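Local atomic coordinates of 6-phosphogluconate dehydrogenase (Pseudomonas syringae, PDB entry 5U5G), a protein that probably reduces (2-oxopropyl)phosphonic acid, with NADPH as the hydride donor, in a late step of fosfomycin biosynthesis. Residues A49-A54 / P79-L84; I92-S97 / I119-S124; L222-S227 / D278-F283. All blocks are in the same frame, centred on the assembly; numbering follows the deposited sequence.

The three contacts follow one another along the chain and sample the two parts of a dehydrogenase of this family. Contacts 1 and 2 belong to the Rossmann-type NADP-binding domain, with centres 19 Å apart and nearest atoms about 5 Å apart; helix 83-86 of the first leads on to strand 92-95 of the second. Contact 2 reaches the ligand pockets, since Ser97 and Val123 line that of NADP and Ser124 binds (2-oxopropyl)phosphonic acid. In contact 1 the Ile52 side chain is about 9 Å from a bound NADP. Contact 3 lies in the helical C-terminal part, its centre 28 Å from that of contact 2 and 38 Å from that of contact 1; its Asp278 side chain is also about 9 Å from a bound NADP.

Contact 1 of 3, residues A49-A54 / P79-L84; sequences APDIVA and PDRGLL
A chi1 of -63° sets CG2 of Ile52 anti to the backbone N, and this methyl meets CD2 of Leu83 at 3.5 Å, while Leu83 turns its CG away from its own carbonyl carbon (chi1 -82°). The two side chains cross at about a right angle, joining helix 52-58 to the segment that leads into helix 83-86 in the Rossmann-type NADP-binding domain. On the sheet side, both residues pack on Ile8 of strand 5-8, and Leu83 also touches Leu62 and Val64 of strand 61-64, so this apolar pair belongs to the core between helices and sheet.

The branched CB of Ile52 rests against the carbonyl Arg81 O at 3.4 Å, and a single water ties the two backbones together: it accepts from Ile52 N at 2.7 Å and donates to Arg81 O at 2.9 Å. One residue earlier, Asp51 is the N-cap of helix 52-58, its OD1 receiving Ala54 N at 2.9 Å in a nearly straight bond (168°). The Arg81 chain bends at its third torsion to bring the guanidinium beside Asp51. Asp51 OD2 lies well out of the guanidinium plane, 4.3 Å from Arg81 NH2, and no N-H points at it, so the attraction is probably only a loose one between opposite charges. The bridging water sits over one face of that same guanidinium, displaced toward its rim.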
loop_
_atom_site.group_PDB
_atom_site.type_symbol
_atom_site.label_atom_id
_atom_site.label_comp_id
_atom_site.label_asym_id
_atom_site.label_seq_id
_atom_site.Cartn_x
_atom_site.Cartn_y
_atom_site.Cartn_z
ATOM N N ALA A 49 -28.075 12.282 24.929
ATOM C CA ALA A 49 -27.607 12.884 26.171
ATOM C C ALA A 49 -27.219 14.328 25.881
ATOM O O ALA A 49 -26.358 14.556 25.018
ATOM C CB ALA A 49 -26.415 12.109 26.751
ATOM N N PRO A 50 -27.837 15.331 26.527
ATOM C CA PRO A 50 -27.507 16.729 26.201
ATOM C C PRO A 50 -26.180 17.202 26.767
ATOM O O PRO A 50 -25.697 18.267 26.358
ATOM C CB PRO A 50 -28.671 17.519 26.828
ATOM C CG PRO A 50 -29.100 16.658 27.990
ATOM C CD PRO A 50 -28.976 15.243 27.463
ATOM N N ASP A 51 -25.590 16.475 27.707
ATOM C CA ASP A 51 -24.309 16.868 28.268
ATOM C C ASP A 51 -23.667 15.640 28.901
ATOM O O ASP A 51 -24.265 14.562 28.965
ATOM C CB ASP A 51 -24.456 18.034 29.261
ATOM C CG ASP A 51 -25.385 17.723 30.437
ATOM O OD1 ASP A 51 -25.682 16.542 30.730
ATOM O OD2 ASP A 51 -25.815 18.693 31.096
ATOM N N ILE A 52 -22.437 15.830 29.385
ATOM C CA ILE A 52 -21.617 14.738 29.904
ATOM C C ILE A 52 -22.146 14.238 31.241
ATOM O O ILE A 52 -21.973 13.059 31.587
ATOM C CB ILE A 52 -20.149 15.212 29.990
ATOM C CG1 ILE A 52 -19.624 15.552 28.594
ATOM C CG2 ILE A 52 -19.249 14.183 30.653
ATOM C CD1 ILE A 52 -19.933 14.514 27.563
ATOM N N VAL A 53 -22.802 15.110 32.010
ATOM C CA VAL A 53 -23.443 14.681 33.249
ATOM C C VAL A 53 -24.502 13.629 32.957
ATOM O O VAL A 53 -24.516 12.547 33.560
ATOM C CB VAL A 53 -24.047 15.890 33.987
ATOM C CG1 VAL A 53 -24.933 15.423 35.142
ATOM C CG2 VAL A 53 -22.947 16.813 34.479
ATOM N N ALA A 54 -25.417 13.938 32.032
ATOM C CA ALA A 54 -26.472 12.995 31.694
ATOM C C ALA A 54 -25.891 11.704 31.144
ATOM O O ALA A 54 -26.393 10.611 31.434
ATOM C CB ALA A 54 -27.435 13.619 30.681
ATOM N N PRO A 79 -14.218 22.267 33.892
ATOM C CA PRO A 79 -14.508 22.068 35.314
ATOM C C PRO A 79 -15.982 21.749 35.533
ATOM O O PRO A 79 -16.860 22.274 34.844
ATOM C CB PRO A 79 -14.097 23.398 35.961
ATOM C CG PRO A 79 -14.001 24.385 34.834
ATOM C CD PRO A 79 -13.636 23.597 33.612
ATOM N N ASP A 80 -16.233 20.829 36.468
ATOM C CA ASP A 80 -17.571 20.372 36.843
ATOM C C ASP A 80 -18.307 19.636 35.722
ATOM O O ASP A 80 -18.896 18.575 35.964
ATOM C CB ASP A 80 -18.417 21.550 37.335
ATOM C CG ASP A 80 -17.752 22.304 38.474
ATOM O OD1 ASP A 80 -17.212 21.654 39.393
ATOM O OD2 ASP A 80 -17.755 23.549 38.442
ATOM N N ARG A 81 -18.302 20.182 34.502
ATOM C CA ARG A 81 -19.083 19.601 33.412
ATOM C C ARG A 81 -18.356 18.501 32.644
ATOM O O ARG A 81 -19.016 17.670 32.014
ATOM C CB ARG A 81 -19.509 20.687 32.417
ATOM C CG ARG A 81 -20.504 21.692 32.971
ATOM C CD ARG A 81 -20.842 22.769 31.938
ATOM N NE ARG A 81 -22.080 22.509 31.194
ATOM C CZ ARG A 81 -22.146 21.926 29.995
ATOM N NH1 ARG A 81 -21.040 21.514 29.379
ATOM N NH2 ARG A 81 -23.328 21.752 29.409
ATOM N N GLY A 82 -17.026 18.461 32.681
ATOM C CA GLY A 82 -16.282 17.564 31.824
ATOM C C GLY A 82 -16.206 16.150 32.359
ATOM O O GLY A 82 -16.702 15.825 33.437
ATOM N N LEU A 83 -15.532 15.297 31.575
ATOM C CA LEU A 83 -15.479 13.868 31.876
ATOM C C LEU A 83 -14.789 13.598 33.210
ATOM O O LEU A 83 -15.324 12.873 34.057
ATOM C CB LEU A 83 -14.777 13.112 30.743
ATOM C CG LEU A 83 -15.632 12.761 29.519
ATOM C CD1 LEU A 83 -14.801 12.132 28.414
ATOM C CD2 LEU A 83 -16.754 11.833 29.916
ATOM N N LEU A 84 -13.596 14.172 33.416
ATOM C CA LEU A 84 -12.850 13.883 34.641
ATOM C C LEU A 84 -13.645 14.268 35.881
ATOM O O LEU A 84 -13.515 13.622 36.925
ATOM C CB LEU A 84 -11.491 14.595 34.623
ATOM C CG LEU A 84 -10.475 14.051 33.609
ATOM C CD1 LEU A 84 -9.412 15.078 33.287
ATOM C CD2 LEU A 84 -9.814 12.759 34.085
HETATM O O HOH W 1 -21.644 17.988 30.865
#

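Contact 2 of 3, residues I92-S97 / I119-S124; sequences IVVDLS and IECPVS. With 7VD ((2-oxopropyl)phosphonic acid), chain F; NAP (NADP nicotinamide-adenine-dinucleotide phosphate), chain E.
Val94 and Ile119 lie side by side on one face of the sheet, pointing the same way, with Val94 CG2 4.0 Å from Ile119 CB. The other methyl of Val94, CG1, is anti to the backbone N (chi1 176°) and meets Cys121 CB at 3.7 Å. Ile92 runs alongside Ile119 in the same sense, and helix 143-156 packs on Ile92, Ile119 and Cys121. Further on, Leu96 crosses Val123 at a slant, its CD2 methyl 3.9 Å from Val123 CG1 and also against Cys121 SG.

Three backbone bonds hold the strands in parallel register: Ile119 N to Val93 O, Asp95 N to Ile119 O, and the more bent Cys121 N to Asp95 O. Beyond these, a water donates to Leu96 O and accepts from Val123 N. Ser97 N bonds Asp95 OD1 at 2.9 Å, closing an Asx turn, and Ser97 OG adds a second bond at 2.8 Å; Tyr76 and Tyr118 hold OD2. Val123 O lies 3.3 Å from NADP C5N. Ser124 OG donates to phosphonate O2 at 2.8 Å and also bonds Arg212 N of the second subunit. Joined through helix 101-113, the strands form a Rossmann beta-alpha-beta crossover, whose strand ends meet the cofactor and here also lead to the phosphonate.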
loop_
_atom_site.group_PDB
_atom_site.type_symbol
_atom_site.label_atom_id
_atom_site.label_comp_id
_atom_site.label_asym_id
_atom_site.label_seq_id
_atom_site.Cartn_x
_atom_site.Cartn_y
_atom_site.Cartn_z
ATOM N N ILE A 92 -14.781 3.354 32.709
ATOM C CA ILE A 92 -13.813 3.182 31.630
ATOM C C ILE A 92 -14.205 4.097 30.473
ATOM O O ILE A 92 -15.373 4.122 30.068
ATOM C CB ILE A 92 -13.740 1.715 31.160
ATOM C CG1 ILE A 92 -13.344 0.799 32.322
ATOM C CG2 ILE A 92 -12.756 1.569 29.991
ATOM C CD1 ILE A 92 -13.541 -0.687 32.041
ATOM N N VAL A 93 -13.240 4.863 29.955
ATOM C CA VAL A 93 -13.424 5.630 28.725
ATOM C C VAL A 93 -12.501 5.056 27.654
ATOM O O VAL A 93 -11.291 4.905 27.873
ATOM C CB VAL A 93 -13.175 7.135 28.939
ATOM C CG1 VAL A 93 -13.073 7.853 27.607
ATOM C CG2 VAL A 93 -14.299 7.747 29.778
ATOM N N VAL A 94 -13.079 4.718 26.512
ATOM C CA VAL A 94 -12.346 4.176 25.372
ATOM C C VAL A 94 -12.244 5.301 24.348
ATOM O O VAL A 94 -13.233 5.655 23.703
ATOM C CB VAL A 94 -13.041 2.936 24.800
ATOM C CG1 VAL A 94 -12.322 2.415 23.549
ATOM C CG2 VAL A 94 -13.151 1.860 25.879
ATOM N N ASP A 95 -11.059 5.898 24.216
ATOM C CA ASP A 95 -10.887 7.069 23.355
ATOM C C ASP A 95 -10.411 6.578 21.993
ATOM O O ASP A 95 -9.285 6.090 21.856
ATOM C CB ASP A 95 -9.915 8.076 23.974
ATOM C CG ASP A 95 -9.949 9.453 23.282
ATOM O OD1 ASP A 95 -10.285 9.524 22.081
ATOM O OD2 ASP A 95 -9.622 10.470 23.947
ATOM N N LEU A 96 -11.275 6.708 20.989
ATOM C CA LEU A 96 -10.999 6.253 19.638
ATOM C C LEU A 96 -10.374 7.330 18.771
ATOM O O LEU A 96 -10.186 7.103 17.568
ATOM C CB LEU A 96 -12.282 5.762 18.977
ATOM C CG LEU A 96 -13.112 4.764 19.774
ATOM C CD1 LEU A 96 -14.537 4.806 19.260
ATOM C CD2 LEU A 96 -12.522 3.366 19.639
ATOM N N SER A 97 -10.052 8.486 19.344
ATOM C CA SER A 97 -9.493 9.594 18.584
ATOM C C SER A 97 -8.008 9.372 18.329
ATOM O O SER A 97 -7.333 8.612 19.027
ATOM C CB SER A 97 -9.692 10.921 19.330
ATOM O OG SER A 97 -11.016 11.012 19.853
ATOM N N ILE A 119 -8.718 4.024 28.282
ATOM C CA ILE A 119 -8.272 3.074 27.264
ATOM C C ILE A 119 -8.000 3.865 25.991
ATOM O O ILE A 119 -8.913 4.465 25.406
ATOM C CB ILE A 119 -9.289 1.953 27.024
ATOM C CG1 ILE A 119 -9.438 1.072 28.277
ATOM C CG2 ILE A 119 -8.865 1.089 25.836
ATOM C CD1 ILE A 119 -8.158 0.351 28.700
ATOM N N GLU A 120 -6.735 3.888 25.590
ATOM C CA GLU A 120 -6.256 4.597 24.410
ATOM C C GLU A 120 -6.423 3.662 23.212
ATOM O O GLU A 120 -5.719 2.659 23.107
ATOM C CB GLU A 120 -4.802 5.004 24.656
ATOM C CG GLU A 120 -3.967 5.482 23.488
ATOM C CD GLU A 120 -2.479 5.601 23.865
ATOM O OE1 GLU A 120 -2.151 5.648 25.075
ATOM O OE2 GLU A 120 -1.634 5.624 22.951
ATOM N N CYS A 121 -7.381 3.961 22.322
ATOM C CA CYS A 121 -7.818 2.995 21.304
ATOM C C CYS A 121 -7.985 3.645 19.928
ATOM O O CYS A 121 -9.088 3.667 19.364
ATOM C CB CYS A 121 -9.121 2.326 21.755
ATOM S SG CYS A 121 -9.618 0.859 20.807
ATOM N N PRO A 122 -6.905 4.169 19.335
ATOM C CA PRO A 122 -7.016 4.669 17.957
ATOM C C PRO A 122 -7.352 3.519 17.015
ATOM O O PRO A 122 -7.061 2.355 17.301
ATOM C CB PRO A 122 -5.632 5.265 17.668
ATOM C CG PRO A 122 -4.690 4.572 18.643
ATOM C CD PRO A 122 -5.536 4.332 19.879
ATOM N N VAL A 123 -8.013 3.848 15.901
ATOM C CA VAL A 123 -8.531 2.835 14.988
ATOM C C VAL A 123 -8.139 3.163 13.553
ATOM O O VAL A 123 -7.751 4.285 13.227
ATOM C CB VAL A 123 -10.062 2.693 15.096
ATOM C CG1 VAL A 123 -10.462 2.203 16.490
ATOM C CG2 VAL A 123 -10.740 4.020 14.760
ATOM N N SER A 124 -8.254 2.158 12.685
ATOM C CA SER A 124 -7.986 2.348 11.267
ATOM C C SER A 124 -8.928 1.466 10.460
ATOM O O SER A 124 -9.254 0.346 10.863
ATOM C CB SER A 124 -6.527 2.026 10.931
ATOM O OG SER A 124 -6.221 2.351 9.595
HETATM P P1 7VD F . -7.917 5.418 8.365
HETATM C C1 7VD F . -8.328 7.185 8.357
HETATM O O2 7VD F . -6.667 5.072 9.139
HETATM O O3 7VD F . -9.072 4.575 8.853
HETATM O O4 7VD F . -7.702 5.196 6.888
HETATM C C6 7VD F . -7.547 8.062 9.303
HETATM O O7 7VD F . -7.203 7.657 10.413
HETATM C C8 7VD F . -7.223 9.441 8.797
HETATM P PA NAP E . -15.166 14.808 11.963
HETATM O O1A NAP E . -14.551 16.107 11.594
HETATM O O2A NAP E . -16.068 14.074 11.001
HETATM O O5B NAP E . -15.977 14.961 13.404
HETATM C C5B NAP E . -15.099 15.576 14.316
HETATM C C4B NAP E . -15.734 15.412 15.714
HETATM O O4B NAP E . -14.996 16.125 16.706
HETATM C C3B NAP E . -17.211 15.947 15.683
HETATM O O3B NAP E . -17.985 15.191 16.564
HETATM C C2B NAP E . -17.016 17.351 16.289
HETATM O O2B NAP E . -18.080 17.847 16.941
HETATM C C1B NAP E . -15.912 16.984 17.359
HETATM N N9A NAP E . -15.249 18.204 17.777
HETATM C C8A NAP E . -14.217 18.922 17.137
HETATM N N7A NAP E . -13.863 20.051 17.809
HETATM C C5A NAP E . -14.717 20.055 18.920
HETATM C C6A NAP E . -14.866 20.948 19.996
HETATM N N6A NAP E . -14.077 22.067 20.098
HETATM N N1A NAP E . -15.791 20.737 20.967
HETATM C C2A NAP E . -16.554 19.610 20.826
HETATM N N3A NAP E . -16.528 18.669 19.872
HETATM C C4A NAP E . -15.585 18.917 18.911
HETATM O O3 NAP E . -13.784 13.965 12.240
HETATM P PN NAP E . -13.895 12.389 11.981
HETATM O O1N NAP E . -15.058 11.763 12.644
HETATM O O2N NAP E . -13.389 11.969 10.619
HETATM O O5D NAP E . -12.557 11.810 12.940
HETATM C C5D NAP E . -12.859 11.765 14.263
HETATM C C4D NAP E . -11.701 11.060 14.946
HETATM O O4D NAP E . -11.533 9.732 14.384
HETATM C C3D NAP E . -10.359 11.850 14.650
HETATM O O3D NAP E . -9.549 11.793 15.789
HETATM C C2D NAP E . -9.747 11.070 13.507
HETATM O O2D NAP E . -8.344 11.119 13.485
HETATM C C1D NAP E . -10.203 9.625 13.893
HETATM N N1N NAP E . -10.235 8.753 12.736
HETATM C C2N NAP E . -11.002 9.064 11.582
HETATM C C3N NAP E . -11.052 8.149 10.551
HETATM C C7N NAP E . -11.859 8.420 9.358
HETATM O O7N NAP E . -11.969 7.614 8.433
HETATM N N7N NAP E . -12.579 9.599 9.271
HETATM C C4N NAP E . -10.347 6.821 10.628
HETATM C C5N NAP E . -9.573 6.622 11.854
HETATM C C6N NAP E . -9.524 7.545 12.815
HETATM P P2B NAP E . -19.310 18.722 15.876
HETATM O O1X NAP E . -19.943 17.524 15.238
HETATM O O2X NAP E . -20.149 19.480 16.908
HETATM O O3X NAP E . -18.365 19.540 15.029
HETATM O O HOH W 2 -8.198 6.969 15.712
#

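Contact 3 of 3, residues L222-S227 / D278-F283; sequences LGYALS and DQCQYF
In the helical C-terminal part of the chain, the C-terminal turn of helix 216-226 meets the 3-10 turn 279-281 and Phe283 of the helix that follows, and Tyr224 carries most of the contact. Its ring is extended from the helix by a chi1 of -170°, with CG anti to the backbone N. Cys280 CB sits over the centre of one face, 3.4 Å from the centroid of the Tyr224 ring and only 9° off its normal, a CH-pi contact. The sulfur of the same cysteine stands obliquely, with SG 4.4 Å from that centroid.

At the ring's far end Gln281 NE2 approaches at the edge, near the ring plane, and donates to Tyr224 OH at 2.7 Å. The Gln281 chain bends at its second torsion to return the amide to the tyrosine, and the hydroxyl oxygen lies within the amide plane, although amide and ring planes are 60° apart. The other end of that amide, OE1, is bonded to Ser284 OG, so both ends help to fix its rotation.

Phe283 lies rim to rim with Tyr224, the planes nearly parallel but neither ring over the other, with Tyr224 CD2 and Phe283 CD2 3.5 Å apart. Its CZ touches Ala225 CB at 4.1 Å. Asp278 passes the tyrosine in the opposite direction and closes an Asx turn, OD1 accepting Cys280 N at 2.9 Å and also bonded to Ser232. Around this joint, Phe283 packs on Ile188 and Ser192 of helix 168-196, Ala225 on Leu201 of helix 201-210, and Gln281 on Cys273 of helix 257-273.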
loop_
_atom_site.group_PDB
_atom_site.type_symbol
_atom_site.label_atom_id
_atom_site.label_comp_id
_atom_site.label_asym_id
_atom_site.label_seq_id
_atom_site.Cartn_x
_atom_site.Cartn_y
_atom_site.Cartn_z
ATOM N N LEU A 222 -8.404 4.961 -5.946
ATOM C CA LEU A 222 -9.138 4.386 -7.074
ATOM C C LEU A 222 -10.643 4.478 -6.865
ATOM O O LEU A 222 -11.383 4.810 -7.796
ATOM C CB LEU A 222 -8.750 2.928 -7.273
ATOM C CG LEU A 222 -7.348 2.641 -7.793
ATOM C CD1 LEU A 222 -7.059 1.170 -7.527
ATOM C CD2 LEU A 222 -7.293 2.956 -9.262
ATOM N N GLY A 223 -11.115 4.145 -5.662
ATOM C CA GLY A 223 -12.532 4.306 -5.375
ATOM C C GLY A 223 -12.998 5.731 -5.599
ATOM O O GLY A 223 -14.097 5.966 -6.117
ATOM N N TYR A 224 -12.155 6.702 -5.229
ATOM C CA TYR A 224 -12.474 8.112 -5.436
ATOM C C TYR A 224 -12.561 8.440 -6.918
ATOM O O TYR A 224 -13.478 9.152 -7.356
ATOM C CB TYR A 224 -11.421 8.995 -4.764
ATOM C CG TYR A 224 -11.766 10.482 -4.715
ATOM C CD1 TYR A 224 -12.630 10.985 -3.742
ATOM C CD2 TYR A 224 -11.197 11.384 -5.610
ATOM C CE1 TYR A 224 -12.946 12.364 -3.678
ATOM C CE2 TYR A 224 -11.487 12.752 -5.551
ATOM C CZ TYR A 224 -12.367 13.231 -4.585
ATOM O OH TYR A 224 -12.664 14.577 -4.523
ATOM N N ALA A 225 -11.594 7.961 -7.704
ATOM C CA ALA A 225 -11.602 8.268 -9.129
ATOM C C ALA A 225 -12.720 7.517 -9.847
ATOM O O ALA A 225 -13.393 8.083 -10.714
ATOM C CB ALA A 225 -10.236 7.948 -9.743
ATOM N N LEU A 226 -12.955 6.254 -9.478
ATOM C CA LEU A 226 -13.948 5.447 -10.183
ATOM C C LEU A 226 -15.362 5.957 -9.937
ATOM O O LEU A 226 -16.209 5.907 -10.834
ATOM C CB LEU A 226 -13.836 3.983 -9.761
ATOM C CG LEU A 226 -12.608 3.259 -10.313
ATOM C CD1 LEU A 226 -12.453 1.906 -9.610
ATOM C CD2 LEU A 226 -12.708 3.092 -11.822
ATOM N N SER A 227 -15.644 6.425 -8.727
ATOM C CA SER A 227 -16.976 6.907 -8.399
ATOM C C SER A 227 -17.213 8.341 -8.856
ATOM O O SER A 227 -18.313 8.856 -8.666
ATOM C CB SER A 227 -17.208 6.801 -6.892
ATOM O OG SER A 227 -16.345 7.695 -6.199
ATOM N N ASP A 278 -12.318 16.687 0.802
ATOM C CA ASP A 278 -11.806 15.325 0.884
ATOM C C ASP A 278 -10.282 15.304 0.789
ATOM O O ASP A 278 -9.674 16.074 0.033
ATOM C CB ASP A 278 -12.417 14.469 -0.233
ATOM C CG ASP A 278 -12.408 12.985 0.088
ATOM O OD1 ASP A 278 -11.364 12.307 -0.137
ATOM O OD2 ASP A 278 -13.453 12.493 0.567
ATOM N N GLN A 279 -9.667 14.402 1.567
ATOM C CA GLN A 279 -8.231 14.153 1.446
ATOM C C GLN A 279 -7.819 13.894 -0.003
ATOM O O GLN A 279 -6.720 14.278 -0.415
ATOM C CB GLN A 279 -7.826 12.960 2.331
ATOM C CG GLN A 279 -8.646 11.695 2.058
ATOM C CD GLN A 279 -8.221 10.497 2.880
ATOM O OE1 GLN A 279 -7.246 10.554 3.640
ATOM N NE2 GLN A 279 -8.968 9.400 2.750
ATOM N N CYS A 280 -8.684 13.257 -0.787
ATOM C CA CYS A 280 -8.375 12.945 -2.179
ATOM C C CYS A 280 -8.459 14.149 -3.103
ATOM O O CYS A 280 -8.268 13.974 -4.305
ATOM C CB CYS A 280 -9.303 11.849 -2.698
ATOM S SG CYS A 280 -9.124 10.274 -1.842
ATOM N N GLN A 281 -8.721 15.355 -2.593
ATOM C CA GLN A 281 -8.714 16.540 -3.454
ATOM C C GLN A 281 -7.317 16.918 -3.944
ATOM O O GLN A 281 -7.189 17.846 -4.754
ATOM C CB GLN A 281 -9.374 17.712 -2.725
ATOM C CG GLN A 281 -10.889 17.779 -2.976
ATOM C CD GLN A 281 -11.203 18.022 -4.445
ATOM O OE1 GLN A 281 -10.931 19.098 -4.968
ATOM N NE2 GLN A 281 -11.757 17.020 -5.121
ATOM N N TYR A 282 -6.271 16.225 -3.485
ATOM C CA TYR A 282 -4.986 16.311 -4.171
ATOM C C TYR A 282 -5.144 16.090 -5.677
ATOM O O TYR A 282 -4.395 16.672 -6.464
ATOM C CB TYR A 282 -4.008 15.288 -3.585
ATOM C CG TYR A 282 -2.570 15.402 -4.097
ATOM C CD1 TYR A 282 -1.986 16.641 -4.329
ATOM C CD2 TYR A 282 -1.790 14.266 -4.295
ATOM C CE1 TYR A 282 -0.660 16.746 -4.767
ATOM C CE2 TYR A 282 -0.466 14.358 -4.736
ATOM C CZ TYR A 282 0.092 15.593 -4.960
ATOM O OH TYR A 282 1.400 15.668 -5.396
ATOM N N PHE A 283 -6.104 15.243 -6.086
ATOM C CA PHE A 283 -6.410 15.040 -7.504
ATOM C C PHE A 283 -6.602 16.366 -8.220
ATOM O O PHE A 283 -5.988 16.623 -9.257
ATOM C CB PHE A 283 -7.684 14.195 -7.671
ATOM C CG PHE A 283 -7.436 12.721 -7.841
ATOM C CD1 PHE A 283 -6.712 12.239 -8.928
ATOM C CD2 PHE A 283 -7.956 11.812 -6.925
ATOM C CE1 PHE A 283 -6.494 10.868 -9.079
ATOM C CE2 PHE A 283 -7.759 10.454 -7.073
ATOM C CZ PHE A 283 -7.023 9.978 -8.150
#